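Local coordinates for protein imine reductase (Amycolatopsis orientalis, PDB 5A9S) that probably catalyses the NADPH-dependent reduction of imines to amines, working as a dimer, at residues B[220-225]-B[279-284]; B[266-271]-B[283-288]; B[6-11]-B[62-67]; B[22-27]-B[152-157]; B[183-188]-B[201-206]. All blocks are in the same frame, centred on the assembly; numbering follows the deposited sequence.

Interaction 1 (B[220-225]-B[279-284]). Unlike the reference sequence in segment 220-225: Gln-222 (reference Glu). With CA (calcium ion), chain E.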
# COMPACT_ATOMS: atom_id res chain seq x y z
N LYS B 220 -0.81 3.90 10.34
CA LYS B 220 -1.35 4.79 11.38
C LYS B 220 -0.87 4.42 12.80
O LYS B 220 -0.59 5.31 13.58
CB LYS B 220 -2.83 4.79 11.39
CG LYS B 220 -3.44 5.58 10.26
CD LYS B 220 -4.92 5.33 10.39
CE LYS B 220 -5.76 6.27 9.61
NZ LYS B 220 -7.11 5.66 9.49
N ALA B 221 -0.68 3.13 13.09
CA ALA B 221 -0.12 2.68 14.35
C ALA B 221 1.33 3.15 14.48
O ALA B 221 1.72 3.71 15.48
CB ALA B 221 -0.18 1.14 14.50
N GLN B 222 2.12 2.98 13.45
CA GLN B 222 3.52 3.42 13.53
C GLN B 222 3.67 4.93 13.59
O GLN B 222 4.67 5.41 14.12
CB GLN B 222 4.33 2.88 12.34
CG GLN B 222 4.59 1.37 12.42
CD GLN B 222 5.48 0.99 13.60
OE1 GLN B 222 5.27 -0.02 14.29
NE2 GLN B 222 6.46 1.81 13.84
N ALA B 223 2.74 5.68 12.98
CA ALA B 223 2.91 7.15 12.86
C ALA B 223 2.91 7.75 14.27
O ALA B 223 1.94 7.57 15.01
CB ALA B 223 1.81 7.77 12.04
N PRO B 224 4.01 8.40 14.68
CA PRO B 224 4.07 8.82 16.09
C PRO B 224 2.99 9.84 16.53
O PRO B 224 2.63 9.89 17.69
CB PRO B 224 5.48 9.37 16.25
CG PRO B 224 5.95 9.68 14.86
CD PRO B 224 5.27 8.69 13.96
N THR B 225 2.36 10.54 15.61
CA THR B 225 1.35 11.52 16.04
C THR B 225 -0.06 11.10 15.73
O THR B 225 -0.93 11.96 15.67
CB THR B 225 1.64 12.89 15.41
OG1 THR B 225 1.68 12.76 13.99
CG2 THR B 225 2.95 13.42 15.93
N GLU B 279 15.33 -3.29 19.14
CA GLU B 279 14.05 -2.82 19.73
C GLU B 279 13.41 -1.49 19.21
O GLU B 279 12.30 -1.19 19.62
CB GLU B 279 14.17 -2.71 21.25
CG GLU B 279 14.59 -4.00 21.95
CD GLU B 279 13.42 -4.93 22.19
OE1 GLU B 279 12.88 -5.48 21.20
OE2 GLU B 279 13.04 -5.08 23.37
N SER B 280 14.08 -0.71 18.35
CA SER B 280 13.50 0.55 17.89
C SER B 280 12.27 0.33 16.99
O SER B 280 12.05 -0.76 16.48
CB SER B 280 14.57 1.43 17.20
OG SER B 280 15.72 0.70 16.88
N SER B 281 11.43 1.33 16.88
CA SER B 281 10.20 1.19 16.13
C SER B 281 10.46 1.10 14.63
O SER B 281 11.48 1.60 14.15
CB SER B 281 9.31 2.38 16.42
OG SER B 281 8.02 2.10 15.93
N TYR B 282 9.51 0.52 13.88
CA TYR B 282 9.61 0.50 12.41
C TYR B 282 9.73 1.92 11.82
O TYR B 282 10.55 2.17 10.95
CB TYR B 282 8.42 -0.24 11.76
CG TYR B 282 8.75 -0.63 10.32
CD1 TYR B 282 8.67 0.28 9.26
CD2 TYR B 282 9.20 -1.92 10.03
CE1 TYR B 282 9.05 -0.09 7.97
CE2 TYR B 282 9.52 -2.31 8.75
CZ TYR B 282 9.47 -1.40 7.72
OH TYR B 282 9.82 -1.82 6.44
N TYR B 283 8.98 2.85 12.37
CA TYR B 283 8.93 4.21 11.82
C TYR B 283 10.30 4.87 11.74
O TYR B 283 10.54 5.69 10.85
CB TYR B 283 8.01 5.07 12.63
CG TYR B 283 7.51 6.29 11.85
CD1 TYR B 283 6.33 6.21 11.11
CD2 TYR B 283 8.15 7.52 11.95
CE1 TYR B 283 5.87 7.30 10.41
CE2 TYR B 283 7.68 8.64 11.25
CZ TYR B 283 6.56 8.50 10.46
OH TYR B 283 6.05 9.58 9.79
N SER B 284 11.21 4.48 12.65
CA SER B 284 12.52 5.08 12.74
C SER B 284 13.40 4.81 11.52
O SER B 284 14.34 5.57 11.26
CB SER B 284 13.22 4.68 14.06
OG SER B 284 13.59 3.31 14.04
CA CA E . 0.45 5.91 15.93
O HOH W 1 7.47 -0.64 15.31
O HOH W 2 1.86 5.95 18.18
O HOH W 3 -1.28 4.26 17.30
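Pro-224 lies on the ring of Tyr-283, its CD 3.5 Å from the ring centroid and only 7° off the normal, a CH-pi contact over the middle of one face. A rigid proline carrying polarised C-H bonds suits such a face well, and Ala-223 CA adds a second touch at 3.8 Å from Tyr-283 CE1. The polar grip is a single short bond across the contact: Gln-222 NE2 donates to Ser-281 OG at 2.6 Å, the hydroxyl lying nearly in the amide plane. Gln-222 (glutamate in the reference sequence) starts with CG anti to its carbonyl carbon (chi1 -71°) and bends again at chi2, which brings the amide beside the loop. Its OE1 takes a hydrogen bond from a water that in turn accepts from Tyr-282 N, and a further one from Ala-235 N. Here helix 199-222 ends, and its unwinding C-terminal turn forms a calcium site in this reductive aminase-like domain: the O atoms of Lys-220, Ala-221, Ala-223 and Ile-226 bind the ion. This side is wetter: two waters complete the set of ligands, their O atoms 2.7 and 2.8 Å from the calcium, and Pro-224 itself is exposed beyond the ring it covers.

Interaction 2 (B[266-271]-B[283-288])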
# COMPACT_ATOMS: atom_id res chain seq x y z
N LYS B 266 14.88 -5.94 3.62
CA LYS B 266 15.67 -6.44 4.76
C LYS B 266 16.92 -5.62 5.02
O LYS B 266 17.25 -5.35 6.17
CB LYS B 266 16.11 -7.89 4.58
CG LYS B 266 16.70 -8.47 5.89
CD LYS B 266 16.91 -9.97 5.86
CE LYS B 266 18.35 -10.44 5.93
NZ LYS B 266 19.35 -9.70 6.73
N GLU B 267 17.64 -5.29 3.97
CA GLU B 267 18.90 -4.53 4.07
C GLU B 267 18.70 -3.17 4.72
O GLU B 267 19.52 -2.65 5.52
CB GLU B 267 19.45 -4.33 2.67
CG GLU B 267 20.48 -5.38 2.28
CD GLU B 267 21.35 -4.94 1.12
OE1 GLU B 267 21.23 -3.78 0.64
OE2 GLU B 267 22.15 -5.78 0.65
N LEU B 268 17.57 -2.60 4.37
CA LEU B 268 17.17 -1.35 4.89
C LEU B 268 16.95 -1.43 6.39
O LEU B 268 17.39 -0.55 7.15
CB LEU B 268 15.89 -0.91 4.17
CG LEU B 268 15.26 0.37 4.66
CD1 LEU B 268 16.22 1.52 4.44
CD2 LEU B 268 13.93 0.61 3.95
N LEU B 269 16.23 -2.48 6.81
CA LEU B 269 16.04 -2.73 8.22
C LEU B 269 17.34 -2.97 8.98
O LEU B 269 17.50 -2.47 10.10
CB LEU B 269 15.06 -3.89 8.43
CG LEU B 269 13.61 -3.54 8.66
CD1 LEU B 269 13.11 -2.31 7.92
CD2 LEU B 269 12.72 -4.75 8.39
N ASP B 270 18.25 -3.73 8.39
CA ASP B 270 19.53 -3.97 9.01
C ASP B 270 20.25 -2.64 9.26
O ASP B 270 20.90 -2.49 10.30
CB ASP B 270 20.40 -4.87 8.15
CG ASP B 270 19.84 -6.31 8.01
OD1 ASP B 270 19.06 -6.76 8.85
OD2 ASP B 270 20.20 -7.02 7.04
N ARG B 271 20.15 -1.69 8.33
CA ARG B 271 20.77 -0.37 8.50
C ARG B 271 20.08 0.34 9.68
O ARG B 271 20.75 0.93 10.52
CB ARG B 271 20.73 0.46 7.21
CG ARG B 271 21.87 0.13 6.23
CD ARG B 271 21.48 0.20 4.76
NE ARG B 271 20.98 1.51 4.42
CZ ARG B 271 20.12 1.79 3.44
NH1 ARG B 271 19.60 0.85 2.64
NH2 ARG B 271 19.77 3.05 3.27
N TYR B 283 8.98 2.85 12.37
CA TYR B 283 8.93 4.21 11.82
C TYR B 283 10.30 4.87 11.74
O TYR B 283 10.54 5.69 10.85
CB TYR B 283 8.01 5.07 12.63
CG TYR B 283 7.51 6.29 11.85
CD1 TYR B 283 6.33 6.21 11.11
CD2 TYR B 283 8.15 7.52 11.95
CE1 TYR B 283 5.87 7.30 10.41
CE2 TYR B 283 7.68 8.64 11.25
CZ TYR B 283 6.56 8.50 10.46
OH TYR B 283 6.05 9.58 9.79
N SER B 284 11.21 4.48 12.65
CA SER B 284 12.52 5.08 12.74
C SER B 284 13.40 4.81 11.52
O SER B 284 14.34 5.57 11.26
CB SER B 284 13.22 4.68 14.06
OG SER B 284 13.59 3.31 14.04
N VAL B 285 13.06 3.81 10.71
CA VAL B 285 13.59 3.72 9.36
C VAL B 285 13.67 5.11 8.63
O VAL B 285 14.64 5.42 7.91
CB VAL B 285 12.77 2.74 8.49
CG1 VAL B 285 13.19 2.81 7.03
CG2 VAL B 285 12.95 1.32 8.98
N ILE B 286 12.68 5.95 8.86
CA ILE B 286 12.60 7.29 8.21
C ILE B 286 13.81 8.19 8.45
O ILE B 286 14.21 8.91 7.56
CB ILE B 286 11.31 8.01 8.64
CG1 ILE B 286 10.96 9.08 7.59
CG2 ILE B 286 11.40 8.61 10.05
CD1 ILE B 286 9.64 9.78 7.88
N GLU B 287 14.42 8.05 9.62
CA GLU B 287 15.56 8.83 10.02
C GLU B 287 16.77 8.50 9.20
O GLU B 287 17.66 9.32 9.15
CB GLU B 287 15.91 8.66 11.53
CG GLU B 287 14.79 8.98 12.53
CD GLU B 287 14.09 10.31 12.26
OE1 GLU B 287 14.70 11.23 11.66
OE2 GLU B 287 12.91 10.44 12.62
N LEU B 288 16.81 7.36 8.52
CA LEU B 288 17.85 7.12 7.53
C LEU B 288 17.80 8.07 6.31
O LEU B 288 18.79 8.17 5.59
CB LEU B 288 17.81 5.71 6.98
CG LEU B 288 18.30 4.49 7.75
CD1 LEU B 288 18.33 4.79 9.21
CD2 LEU B 288 17.48 3.24 7.45
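Leu-268 and Leu-288 meet methyl to methyl, CD1 of the first 3.7 Å from CD2 of the second, while the other branch of Leu-268 reaches Val-285, with CD2 3.9 Å from CG1. Val-285 spreads its two methyls over two neighbours. With CG1 anti to the backbone N (chi1 171°), that methyl faces Leu-268, and CG2 turns to Leu-269, whose CD1 is 3.8 Å from it. A beta-branched residue suits this place because both methyls sit close to the backbone and fill the shallow angle between two consecutive leucines. At the margin the CB of Arg-271 comes within 4.3 Å of Leu-288 CD2. Close to the C-terminus of the helical domain the chain turns back after helix 260-275, and a 3-10 segment lies against that helix. The i+3 spacing of the 3-10 turn, with Leu-288 N bonded to Val-285 O at 3.0 Å, puts Val-285 and Leu-288 on one side, facing the helix. Within the helix, Leu-268 CD1 lies 3.6 Å above the guanidinium plane of Arg-271, offset toward its rim. Further out, that guanidinium forms a salt bridge to Glu-260 of the neighbouring subunit. Leu-269 also packs on Asn-241 and Leu-245 of helix 238-255, and Leu-186 of the neighbouring subunit touches Val-285. Ala-272, one residue further along helix 260-275, meets the side chains of both Val-285 and Leu-288.

Interaction 3 (B[6-11]-B[62-67])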
# COMPACT_ATOMS: atom_id res chain seq x y z
N LEU B 6 -19.94 30.38 -17.71
CA LEU B 6 -18.65 30.05 -17.12
C LEU B 6 -17.63 29.63 -18.24
O LEU B 6 -17.25 28.45 -18.39
CB LEU B 6 -18.79 29.01 -16.00
N PRO B 7 -17.20 30.61 -19.05
CA PRO B 7 -16.15 30.35 -20.01
C PRO B 7 -14.83 29.91 -19.41
O PRO B 7 -14.45 30.33 -18.35
CB PRO B 7 -15.96 31.67 -20.73
CG PRO B 7 -16.59 32.69 -19.86
CD PRO B 7 -17.66 32.01 -19.08
N VAL B 8 -14.15 29.01 -20.09
CA VAL B 8 -12.89 28.55 -19.61
C VAL B 8 -12.05 28.28 -20.85
O VAL B 8 -12.59 27.87 -21.89
CB VAL B 8 -13.03 27.37 -18.60
CG1 VAL B 8 -14.01 26.35 -19.13
CG2 VAL B 8 -11.69 26.67 -18.28
N THR B 9 -10.77 28.57 -20.74
CA THR B 9 -9.80 28.24 -21.77
C THR B 9 -8.88 27.12 -21.31
O THR B 9 -8.37 27.18 -20.21
CB THR B 9 -8.96 29.45 -22.10
OG1 THR B 9 -9.80 30.52 -22.65
CG2 THR B 9 -7.86 29.12 -23.07
N VAL B 10 -8.66 26.11 -22.16
CA VAL B 10 -7.69 25.08 -21.90
C VAL B 10 -6.55 25.27 -22.90
O VAL B 10 -6.76 25.27 -24.14
CB VAL B 10 -8.30 23.70 -22.08
CG1 VAL B 10 -7.27 22.60 -21.89
CG2 VAL B 10 -9.49 23.52 -21.12
N ALA B 11 -5.35 25.45 -22.36
CA ALA B 11 -4.08 25.45 -23.15
C ALA B 11 -3.31 24.16 -22.98
O ALA B 11 -2.81 23.83 -21.88
CB ALA B 11 -3.22 26.63 -22.73
N SER B 62 -11.53 34.10 -21.71
CA SER B 62 -11.95 33.56 -20.42
C SER B 62 -11.16 34.20 -19.28
O SER B 62 -10.03 34.60 -19.47
CB SER B 62 -11.75 32.04 -20.36
OG SER B 62 -12.13 31.40 -21.54
N ARG B 63 -11.78 34.29 -18.11
CA ARG B 63 -11.10 34.78 -16.88
C ARG B 63 -10.30 33.61 -16.29
O ARG B 63 -9.19 33.78 -15.80
CB ARG B 63 -12.12 35.34 -15.88
N LEU B 64 -10.80 32.39 -16.48
CA LEU B 64 -10.08 31.19 -16.07
C LEU B 64 -9.38 30.47 -17.20
O LEU B 64 -10.04 30.04 -18.18
CB LEU B 64 -11.07 30.22 -15.43
CG LEU B 64 -10.43 28.98 -14.81
CD1 LEU B 64 -9.59 29.37 -13.59
CD2 LEU B 64 -11.52 27.99 -14.44
N LEU B 65 -8.08 30.21 -16.97
CA LEU B 65 -7.17 29.56 -17.92
C LEU B 65 -6.54 28.28 -17.32
O LEU B 65 -5.77 28.31 -16.34
CB LEU B 65 -6.03 30.49 -18.33
CG LEU B 65 -6.41 31.98 -18.59
CD1 LEU B 65 -5.14 32.82 -18.76
CD2 LEU B 65 -7.40 32.21 -19.77
N VAL B 66 -6.89 27.16 -17.91
CA VAL B 66 -6.47 25.88 -17.39
C VAL B 66 -5.35 25.44 -18.28
O VAL B 66 -5.54 25.38 -19.47
CB VAL B 66 -7.62 24.88 -17.44
CG1 VAL B 66 -7.10 23.48 -17.08
CG2 VAL B 66 -8.72 25.34 -16.49
N VAL B 67 -4.18 25.18 -17.69
CA VAL B 67 -2.98 24.87 -18.44
C VAL B 67 -2.48 23.45 -18.15
O VAL B 67 -2.27 23.08 -16.99
CB VAL B 67 -1.85 25.87 -18.13
CG1 VAL B 67 -0.64 25.57 -19.01
CG2 VAL B 67 -2.31 27.32 -18.39
O HOH W 4 -14.27 30.37 -23.28
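Val-8 turns one methyl across to Val-66: CG2, held anti to the backbone N (chi1 46° for CG1), comes 3.7 Å from Val-66 CG2, the two side chains meeting at a slant. Val-10 and Leu-64 share this face of the sheet with them; Leu-20, Ala-21 and Leu-24 of helix 15-26 pack over the three valines, Tyr-147 and Thr-150 of helix 141-152 over Leu-64. Thr-9, Ala-11, Leu-65 and Val-67 point to the opposite face, where Leu-65 CD2 lies 3.9 Å from Thr-9 CB. The valines, leucines and alanine suit a sheet on which helices pack closely. The strands run parallel at the centre of a Rossmann fold; the axes of strands 8-11 and 64-67 diverge by 23° and approach to 4.7 Å. Strand 8-11 leads into the glycine-rich turn whose Gly-14 and Gly-17 bind NADP(+). Three nearly straight bonds tie the backbones: Thr-9 N to Leu-64 O (3.0 Å), Val-66 N to Thr-9 O (2.7 Å) and Ala-11 N to Val-66 O (2.9 Å). Just before strand 64-67, Ser-62 reaches over, its OG 2.7 Å from Thr-9 OG1, which is hydrogen-bonded to Ala-58 O. A water sits 2.9 Å from Ser-62 OG. The small hydroxyls thus lie together at the strand entrance, whereas further along only backbone amides and carbonyls are polar, and their mutual bonding lets the side chains there be purely apolar.

Interaction 4 (B[22-27]-B[152-157])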
# COMPACT_ATOMS: atom_id res chain seq x y z
N ALA B 22 -12.68 18.22 -22.65
CA ALA B 22 -13.87 17.44 -22.96
C ALA B 22 -14.77 17.39 -21.74
O ALA B 22 -15.99 17.53 -21.85
CB ALA B 22 -13.51 16.05 -23.46
N ALA B 23 -14.19 17.23 -20.55
CA ALA B 23 -15.00 17.25 -19.31
C ALA B 23 -15.69 18.57 -19.04
O ALA B 23 -16.88 18.62 -18.61
CB ALA B 23 -14.16 16.84 -18.12
N LEU B 24 -14.98 19.67 -19.29
CA LEU B 24 -15.62 20.97 -19.16
C LEU B 24 -16.74 21.16 -20.20
O LEU B 24 -17.76 21.75 -19.89
CB LEU B 24 -14.58 22.09 -19.31
CG LEU B 24 -13.76 22.64 -18.14
CD1 LEU B 24 -14.19 22.22 -16.76
CD2 LEU B 24 -12.29 22.54 -18.39
N LEU B 25 -16.51 20.68 -21.42
CA LEU B 25 -17.58 20.69 -22.45
C LEU B 25 -18.76 19.85 -22.01
O LEU B 25 -19.89 20.28 -22.15
CB LEU B 25 -17.08 20.19 -23.80
CG LEU B 25 -16.18 21.15 -24.61
CD1 LEU B 25 -15.59 20.42 -25.79
CD2 LEU B 25 -16.95 22.38 -25.08
N ASP B 26 -18.50 18.66 -21.44
CA ASP B 26 -19.58 17.83 -20.93
C ASP B 26 -20.42 18.46 -19.82
O ASP B 26 -21.60 18.21 -19.73
CB ASP B 26 -19.03 16.52 -20.45
CG ASP B 26 -20.13 15.55 -20.05
OD1 ASP B 26 -21.12 15.49 -20.81
OD2 ASP B 26 -20.06 14.89 -18.98
N ARG B 27 -19.81 19.32 -19.00
CA ARG B 27 -20.52 20.04 -17.98
C ARG B 27 -21.21 21.26 -18.51
O ARG B 27 -21.93 21.93 -17.77
CB ARG B 27 -19.56 20.51 -16.91
CG ARG B 27 -18.99 19.33 -16.09
CD ARG B 27 -19.58 19.42 -14.70
NE ARG B 27 -19.09 20.67 -14.10
CZ ARG B 27 -19.59 21.31 -13.05
NH1 ARG B 27 -20.67 20.85 -12.40
NH2 ARG B 27 -18.99 22.44 -12.65
N ALA B 152 -14.54 21.83 -9.68
CA ALA B 152 -15.28 20.63 -9.29
C ALA B 152 -15.78 19.81 -10.47
O ALA B 152 -15.95 18.61 -10.33
CB ALA B 152 -16.44 20.97 -8.31
N GLY B 153 -16.00 20.42 -11.63
CA GLY B 153 -16.35 19.65 -12.83
C GLY B 153 -15.26 18.70 -13.33
O GLY B 153 -15.53 17.75 -14.05
N LEU B 154 -14.02 18.95 -12.94
CA LEU B 154 -12.95 18.07 -13.29
C LEU B 154 -12.74 16.90 -12.32
O LEU B 154 -12.26 15.85 -12.71
CB LEU B 154 -11.67 18.89 -13.36
CG LEU B 154 -11.66 20.01 -14.43
CD1 LEU B 154 -10.41 20.86 -14.23
CD2 LEU B 154 -11.76 19.45 -15.85
N GLY B 155 -13.06 17.11 -11.06
CA GLY B 155 -12.64 16.23 -9.98
C GLY B 155 -12.89 16.94 -8.67
O GLY B 155 -12.93 18.18 -8.64
N ASP B 156 -13.06 16.18 -7.61
CA ASP B 156 -13.21 16.75 -6.30
C ASP B 156 -11.96 17.61 -6.00
O ASP B 156 -10.85 17.09 -6.01
CB ASP B 156 -13.37 15.62 -5.27
CG ASP B 156 -13.54 16.13 -3.86
OD1 ASP B 156 -14.12 17.22 -3.65
OD2 ASP B 156 -13.05 15.45 -2.94
N PRO B 157 -12.15 18.92 -5.78
CA PRO B 157 -11.01 19.78 -5.60
C PRO B 157 -10.59 19.91 -4.13
O PRO B 157 -11.39 20.32 -3.29
CB PRO B 157 -11.51 21.11 -6.12
CG PRO B 157 -12.96 21.08 -5.97
CD PRO B 157 -13.40 19.67 -5.72
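Leu-24 and Leu-154 join the first helix of the Rossmann domain, 15-26, to the turn that leads from helix 141-152 into the edge strand 156-159. The apolar part is built on Leu-154 CD2, which comes 3.8 Å from Leu-24 CD1 and 4.2 Å from Ala-23 CB. Long, branched leucines suit the gap between helix and turn, while the small alanine lets the helix backbone approach: Ala-23 and Leu-154 have CA atoms 6.4 Å apart. Each leucine has further apolar cover, Leu-24 from Val-8 and Val-10 of strand 8-11 and Val-31 of strand 31-34, Leu-154 from Phe-135. Hydrogen bonds tie the turn to the rest of the domain: Leu-154 O accepts from the side-chain hydroxyl of Ser-133, and the backbone of Leu-154 pairs with Gly-129. No hydrogen bond crosses the contact itself. The third kind of meeting is a charged group over bare backbone. Arg-27, exposed to solvent, begins with CG anti to its carbonyl carbon (chi1 -68°) and bends at chi2 and chi3, which lays its guanidinium with one face on Gly-153. With no side chain on that residue, Arg-27 NE comes to 3.2 Å from Gly-153 CA.

Interaction 5 (B[183-188]-B[201-206])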
# COMPACT_ATOMS: atom_id res chain seq x y z
N ASN B 183 5.08 -2.20 -6.50
CA ASN B 183 6.18 -3.15 -6.62
C ASN B 183 6.09 -4.28 -5.59
O ASN B 183 6.38 -5.43 -5.92
CB ASN B 183 7.57 -2.49 -6.58
CG ASN B 183 7.78 -1.47 -7.68
OD1 ASN B 183 8.59 -0.51 -7.55
ND2 ASN B 183 7.01 -1.59 -8.73
N GLY B 184 5.73 -3.95 -4.36
CA GLY B 184 5.52 -4.96 -3.33
C GLY B 184 4.38 -5.90 -3.68
O GLY B 184 4.48 -7.13 -3.50
N PHE B 185 3.30 -5.31 -4.21
CA PHE B 185 2.16 -6.10 -4.70
C PHE B 185 2.62 -7.06 -5.77
O PHE B 185 2.23 -8.23 -5.79
CB PHE B 185 1.00 -5.27 -5.24
CG PHE B 185 -0.04 -6.14 -5.87
CD1 PHE B 185 -0.92 -6.86 -5.07
CD2 PHE B 185 -0.00 -6.41 -7.23
CE1 PHE B 185 -1.79 -7.78 -5.63
CE2 PHE B 185 -0.89 -7.30 -7.79
CZ PHE B 185 -1.79 -7.97 -6.99
N LEU B 186 3.42 -6.59 -6.68
CA LEU B 186 3.85 -7.47 -7.79
C LEU B 186 4.75 -8.58 -7.28
O LEU B 186 4.63 -9.70 -7.75
CB LEU B 186 4.54 -6.67 -8.89
CG LEU B 186 3.61 -5.71 -9.69
CD1 LEU B 186 4.50 -4.94 -10.61
CD2 LEU B 186 2.49 -6.37 -10.47
N HIS B 187 5.58 -8.32 -6.28
CA HIS B 187 6.33 -9.43 -5.68
C HIS B 187 5.38 -10.45 -5.03
O HIS B 187 5.53 -11.66 -5.22
CB HIS B 187 7.39 -8.91 -4.69
CG HIS B 187 8.24 -9.98 -4.13
ND1 HIS B 187 8.03 -10.48 -2.89
CD2 HIS B 187 9.16 -10.77 -4.70
CE1 HIS B 187 8.88 -11.46 -2.67
NE2 HIS B 187 9.56 -11.67 -3.76
N ALA B 188 4.40 -9.95 -4.25
CA ALA B 188 3.38 -10.80 -3.69
C ALA B 188 2.63 -11.69 -4.70
O ALA B 188 2.42 -12.91 -4.48
CB ALA B 188 2.36 -9.95 -2.94
N GLU B 201 -8.32 -13.58 -7.40
CA GLU B 201 -8.79 -13.79 -6.06
C GLU B 201 -7.79 -13.29 -5.02
O GLU B 201 -8.20 -12.73 -4.01
CB GLU B 201 -9.14 -15.27 -5.82
CG GLU B 201 -10.49 -15.65 -6.46
CD GLU B 201 -10.38 -16.10 -7.92
OE1 GLU B 201 -9.36 -15.83 -8.59
OE2 GLU B 201 -11.35 -16.73 -8.38
N PHE B 202 -6.50 -13.53 -5.26
CA PHE B 202 -5.47 -13.04 -4.37
C PHE B 202 -5.51 -11.51 -4.36
O PHE B 202 -5.36 -10.86 -3.32
CB PHE B 202 -4.08 -13.47 -4.82
CG PHE B 202 -3.01 -12.86 -3.96
CD1 PHE B 202 -2.75 -13.37 -2.69
CD2 PHE B 202 -2.29 -11.75 -4.40
CE1 PHE B 202 -1.80 -12.80 -1.89
CE2 PHE B 202 -1.31 -11.20 -3.61
CZ PHE B 202 -1.06 -11.71 -2.34
N THR B 203 -5.68 -10.94 -5.53
CA THR B 203 -5.61 -9.48 -5.71
C THR B 203 -6.72 -8.82 -4.92
O THR B 203 -6.49 -7.80 -4.28
CB THR B 203 -5.64 -9.08 -7.20
OG1 THR B 203 -4.49 -9.64 -7.88
CG2 THR B 203 -5.62 -7.56 -7.38
N LYS B 204 -7.89 -9.43 -4.91
CA LYS B 204 -9.03 -8.91 -4.15
C LYS B 204 -8.82 -9.01 -2.65
O LYS B 204 -9.12 -8.08 -1.92
CB LYS B 204 -10.31 -9.62 -4.58
CG LYS B 204 -10.90 -9.04 -5.89
CD LYS B 204 -12.02 -9.92 -6.43
CE LYS B 204 -11.92 -10.18 -7.92
NZ LYS B 204 -13.08 -11.03 -8.32
N LEU B 205 -8.30 -10.15 -2.19
CA LEU B 205 -7.91 -10.28 -0.80
C LEU B 205 -6.90 -9.19 -0.39
O LEU B 205 -7.10 -8.51 0.60
CB LEU B 205 -7.33 -11.65 -0.52
CG LEU B 205 -7.03 -11.89 0.96
CD1 LEU B 205 -8.32 -12.02 1.78
CD2 LEU B 205 -6.17 -13.11 1.09
N ALA B 206 -5.84 -9.02 -1.19
CA ALA B 206 -4.79 -8.04 -0.92
C ALA B 206 -5.33 -6.62 -0.89
O ALA B 206 -4.92 -5.85 -0.06
CB ALA B 206 -3.66 -8.17 -1.96
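Phe-185 pushes its ring into the notch made by Phe-202, Thr-203 and Ala-206 on the facing helix. The rim of the ring does the touching. Thr-203 OG1 and Ala-206 CB both lie at its edge, near its plane, with Phe-185 CZ 3.3 Å from OG1 and Phe-185 CE1 4.1 Å from the alanine methyl. The two thus meet the ring rim at neighbouring positions. Phe-202 answers from the other direction: its ring slides past that of Phe-185, the two pointing opposite ways, with CE2 4.0 Å from Phe-185 CE1, and its own tip settles by Ala-188, CZ to CB 3.9 Å. Each helix thus offers one large bump and, a turn or so along, a small alanine that receives the bump of its partner. Both phenylalanines hold CG anti to the backbone N (chi1 173° in Phe-185, 175° in Phe-202), a setting that carries the rings out into the space between the helices. These are helices 166-193 and 199-222 of the C-terminal all-helical domain, successive in the chain; the directions of the two segments differ by 138°, an oblique crossing that leans toward antiparallel. The axes of the two segments come no closer than 11.4 Å, a wide spacing that the aromatic rings bridge. Threonine suits this position because its polar atom is already paid for: OG1 is hydrogen-bonded to Ala-199 O one turn back, and can face a ring edge without further need. The neighbouring subunit also packs here, its Leu-174 on Phe-202 and its Ile-226 on Thr-203.

The five contacts fall into two domains. Interactions 3 and 4 belong to the Rossmann domain, with centres 12 Å apart, and touch through Leu-24, whose CG lies 3.8 Å from Val-8 CG1. Interactions 1, 2 and 5 lie in the helical domain. Interactions 1 and 2 share Tyr-283 and Ser-284, their centres 11 Å apart, while interaction 5, on helix 199-222 like interaction 1, is centred 24 Å from each of them. Interaction 3 is 45 Å from interaction 1, centre to centre. An NADP molecule, not bound in this chain's own site, lies about 10 Å from the Gln-222 side chain and about 13 Å from that of Leu-269; the chain's own site, beside interaction 3, has none in the model.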